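Local coordinates for protein multicopper oxidase (PDB 6VOW) that probably oxidises phenolic, lignin-related substrates at one copper site and passes the electrons to a copper cluster that reduces dioxygen to water, as laccases do, at residues L380-Q385 against Y415-N420. Numbering follows the deposited sequence.
Sequences LRNLAQ and YLLGKN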
ATOM      1  N   LEU A 380      -4.718  11.940 -15.052  1.00 55.98           N
ATOM      2  CA  LEU A 380      -4.146  12.380 -13.782  1.00 50.01           C
ATOM      3  C   LEU A 380      -3.059  13.378 -14.114  1.00 53.27           C
ATOM      4  O   LEU A 380      -2.081  12.973 -14.680  1.00 52.51           O
ATOM      5  CB  LEU A 380      -3.540  11.170 -13.057  1.00 50.10           C
ATOM      6  CG  LEU A 380      -4.475   9.992 -12.808  1.00 46.98           C
ATOM      7  CD1 LEU A 380      -3.745   8.972 -11.995  1.00 44.62           C
ATOM      8  CD2 LEU A 380      -5.656  10.431 -12.010  1.00 49.85           C
ATOM      9  N   ARG A 381      -3.271  14.676 -13.821  1.00 59.63           N
ATOM     10  CA  ARG A 381      -2.323  15.795 -14.124  1.00 53.46           C
ATOM     11  C   ARG A 381      -1.664  16.301 -12.817  1.00 49.37           C
ATOM     12  O   ARG A 381      -2.331  16.882 -11.968  1.00 50.34           O
ATOM     13  CB  ARG A 381      -3.026  17.013 -14.811  1.00 52.36           C
ATOM     14  CG  ARG A 381      -3.840  16.634 -16.043  1.00 65.10           C
ATOM     15  CD  ARG A 381      -4.783  17.747 -16.462  1.00 72.01           C
ATOM     16  NE  ARG A 381      -4.003  18.916 -16.844  1.00 72.71           N
ATOM     17  CZ  ARG A 381      -4.437  20.160 -16.820  1.00 72.65           C
ATOM     18  NH1 ARG A 381      -5.687  20.456 -16.457  1.00 80.86           N
ATOM     19  NH2 ARG A 381      -3.607  21.127 -17.171  1.00 76.55           N
ATOM     20  N   ASN A 382      -0.364  16.078 -12.650  1.00 53.78           N
ATOM     21  CA  ASN A 382       0.368  16.631 -11.483  1.00 53.23           C
ATOM     22  C   ASN A 382       0.864  17.985 -11.972  1.00 69.07           C
ATOM     23  O   ASN A 382       1.805  18.073 -12.798  1.00 67.10           O
ATOM     24  CB  ASN A 382       1.515  15.711 -11.117  1.00 54.00           C
ATOM     25  CG  ASN A 382       2.177  16.017  -9.759  1.00 52.05           C
ATOM     26  OD1 ASN A 382       1.834  16.950  -9.058  1.00 55.45           O
ATOM     27  ND2 ASN A 382       3.169  15.196  -9.400  1.00 49.00           N
ATOM     28  N   LEU A 383       0.205  19.042 -11.492  1.00 76.87           N
ATOM     29  CA  LEU A 383       0.633  20.413 -11.753  1.00 72.35           C
ATOM     30  C   LEU A 383       1.587  20.900 -10.663  1.00 81.09           C
ATOM     31  O   LEU A 383       1.397  21.982 -10.089  1.00 98.42           O
ATOM     32  CB  LEU A 383      -0.575  21.332 -11.856  1.00 69.02           C
ATOM     33  CG  LEU A 383      -1.717  20.861 -12.759  1.00 72.47           C
ATOM     34  CD1 LEU A 383      -2.791  21.945 -12.767  1.00 74.08           C
ATOM     35  CD2 LEU A 383      -1.251  20.529 -14.166  1.00 71.04           C
ATOM     36  N   ALA A 384       2.624  20.103 -10.389  1.00 65.72           N
ATOM     37  CA  ALA A 384       3.660  20.475  -9.424  1.00 52.44           C
ATOM     38  C   ALA A 384       4.962  19.700  -9.632  1.00 63.61           C
ATOM     39  O   ALA A 384       5.050  18.755 -10.444  1.00 72.10           O
ATOM     40  CB  ALA A 384       3.177  20.336  -7.994  1.00 48.17           C
ATOM     41  N   GLN A 385       5.968  20.130  -8.876  1.00 71.60           N
ATOM     42  CA  GLN A 385       7.276  19.510  -8.876  1.00 66.63           C
ATOM     43  C   GLN A 385       7.394  18.501  -7.738  1.00 63.55           C
ATOM     44  O   GLN A 385       8.493  18.190  -7.262  1.00 55.62           O
ATOM     45  CB  GLN A 385       8.374  20.593  -8.820  1.00 71.98           C
ATOM     46  CG  GLN A 385       8.831  21.112 -10.187  1.00 74.59           C
ATOM     47  CD  GLN A 385       8.916  20.027 -11.283  1.00 75.75           C
ATOM     48  OE1 GLN A 385       9.988  19.443 -11.576  1.00 62.92           O
ATOM     49  NE2 GLN A 385       7.761  19.730 -11.874  1.00 81.79           N
ATOM     50  N   TYR A 415      -1.108   4.936  -8.483  1.00 46.16           N
ATOM     51  CA  TYR A 415      -0.139   5.348  -9.482  1.00 49.86           C
ATOM     52  C   TYR A 415       0.754   6.431  -8.892  1.00 48.24           C
ATOM     53  O   TYR A 415       0.276   7.435  -8.392  1.00 46.83           O
ATOM     54  CB  TYR A 415      -0.776   5.904 -10.739  1.00 46.29           C
ATOM     55  CG  TYR A 415       0.268   6.177 -11.782  1.00 54.73           C
ATOM     56  CD1 TYR A 415       1.027   5.104 -12.294  1.00 53.70           C
ATOM     57  CD2 TYR A 415       0.547   7.478 -12.252  1.00 50.19           C
ATOM     58  CE1 TYR A 415       2.015   5.298 -13.225  1.00 52.86           C
ATOM     59  CE2 TYR A 415       1.563   7.684 -13.216  1.00 49.71           C
ATOM     60  CZ  TYR A 415       2.287   6.580 -13.712  1.00 56.23           C
ATOM     61  OH  TYR A 415       3.320   6.670 -14.680  1.00 58.92           O
ATOM     62  N   LEU A 416       2.050   6.229  -8.972  1.00 46.88           N
ATOM     63  CA  LEU A 416       3.012   7.224  -8.462  1.00 47.93           C
ATOM     64  C   LEU A 416       3.205   8.323  -9.542  1.00 46.94           C
ATOM     65  O   LEU A 416       3.928   8.168 -10.577  1.00 50.76           O
ATOM     66  CB  LEU A 416       4.335   6.515  -8.028  1.00 44.23           C
ATOM     67  CG  LEU A 416       5.434   7.321  -7.369  1.00 43.02           C
ATOM     68  CD1 LEU A 416       5.004   8.036  -6.101  1.00 46.58           C
ATOM     69  CD2 LEU A 416       6.610   6.420  -7.094  1.00 44.13           C
ATOM     70  N   LEU A 417       2.514   9.414  -9.290  1.00 45.32           N
ATOM     71  CA  LEU A 417       2.360  10.478 -10.242  1.00 44.87           C
ATOM     72  C   LEU A 417       3.498  11.444 -10.130  1.00 45.27           C
ATOM     73  O   LEU A 417       3.581  12.222  -9.155  1.00 49.85           O
ATOM     74  CB  LEU A 417       1.064  11.193  -9.987  1.00 47.36           C
ATOM     75  CG  LEU A 417       0.636  12.094 -11.135  1.00 46.05           C
ATOM     76  CD1 LEU A 417       0.454  11.324 -12.409  1.00 45.93           C
ATOM     77  CD2 LEU A 417      -0.693  12.767 -10.701  1.00 50.97           C
ATOM     78  N   GLY A 418       4.389  11.386 -11.115  1.00 38.69           N
ATOM     79  CA  GLY A 418       5.644  12.110 -11.033  1.00 43.06           C
ATOM     80  C   GLY A 418       5.396  13.581 -11.152  1.00 53.35           C
ATOM     81  O   GLY A 418       4.258  14.033 -11.368  1.00 48.04           O
ATOM     82  N   LYS A 419       6.511  14.279 -10.945  1.00 68.84           N
ATOM     83  CA  LYS A 419       6.643  15.708 -11.027  1.00 59.50           C
ATOM     84  C   LYS A 419       6.212  16.104 -12.396  1.00 53.94           C
ATOM     85  O   LYS A 419       6.719  15.563 -13.376  1.00 59.45           O
ATOM     86  CB  LYS A 419       8.100  16.075 -10.897  1.00 60.96           C
ATOM     87  CG  LYS A 419       8.814  15.702  -9.589  1.00 63.96           C
ATOM     88  CD  LYS A 419      10.219  16.314  -9.649  1.00 62.18           C
ATOM     89  CE  LYS A 419      11.161  15.996  -8.503  1.00 67.39           C
ATOM     90  NZ  LYS A 419      10.488  16.202  -7.188  1.00 70.82           N
ATOM     91  N   ASN A 420       5.276  17.044 -12.466  1.00 66.72           N
ATOM     92  CA  ASN A 420       4.702  17.507 -13.728  1.00 63.91           C
ATOM     93  C   ASN A 420       4.253  16.407 -14.656  1.00 64.36           C
ATOM     94  O   ASN A 420       4.250  16.586 -15.845  1.00 65.63           O
ATOM     95  CB  ASN A 420       5.695  18.399 -14.458  1.00 66.01           C
ATOM     96  CG  ASN A 420       5.685  19.827 -13.968  1.00 79.93           C
ATOM     97  OD1 ASN A 420       4.965  20.215 -13.022  1.00 79.80           O
ATOM     98  ND2 ASN A 420       6.537  20.634 -14.600  1.00 85.50           N
TER
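With CG turned anti to the backbone N in both N382 (chi1 -168°) and L417 (chi1 -165°), an amide and a branched apolar side chain are sent into the gap between two strand ends. There L417 CD2 packs against CB of N382 at 3.7 Å and CB of L380 at 4.0 Å, while its CD1 lies in plane at the edge of the Y415 ring, whose hydroxyl is hydrogen-bonded to E421. The amide of N382 illustrates how one buried side chain can tie a turn to a strand end. Three carbonyls, those of G418, L417 and Y386, gather round its ND2, which has two hydrogens to offer. G418 O lies well off its carbonyl plane from ND2 at 2.5 Å, unusually short and of doubtful exact length; the bond to L417 O at 3.0 Å is weak, and that to Y386 O joins the stretch leading to H388. Farther out, the backbones take over: N420 N reaches A384 O at 2.7 Å, and N420 CA makes a CH...O contact with N382 O. At the exposed end, K419 crosses Q385 at about a right angle, and the bend at its last torsion (chi4 -48°) brings NZ to Q385 O at 2.8 Å. The strands 375-382 and 414-417 belong to the two facing sheets of the C-terminal cupredoxin beta-sandwich of this multicopper oxidase; their ends are laced together beside the copper held by H388, C439 and H444, the Cys-His2 set of a type 1 site.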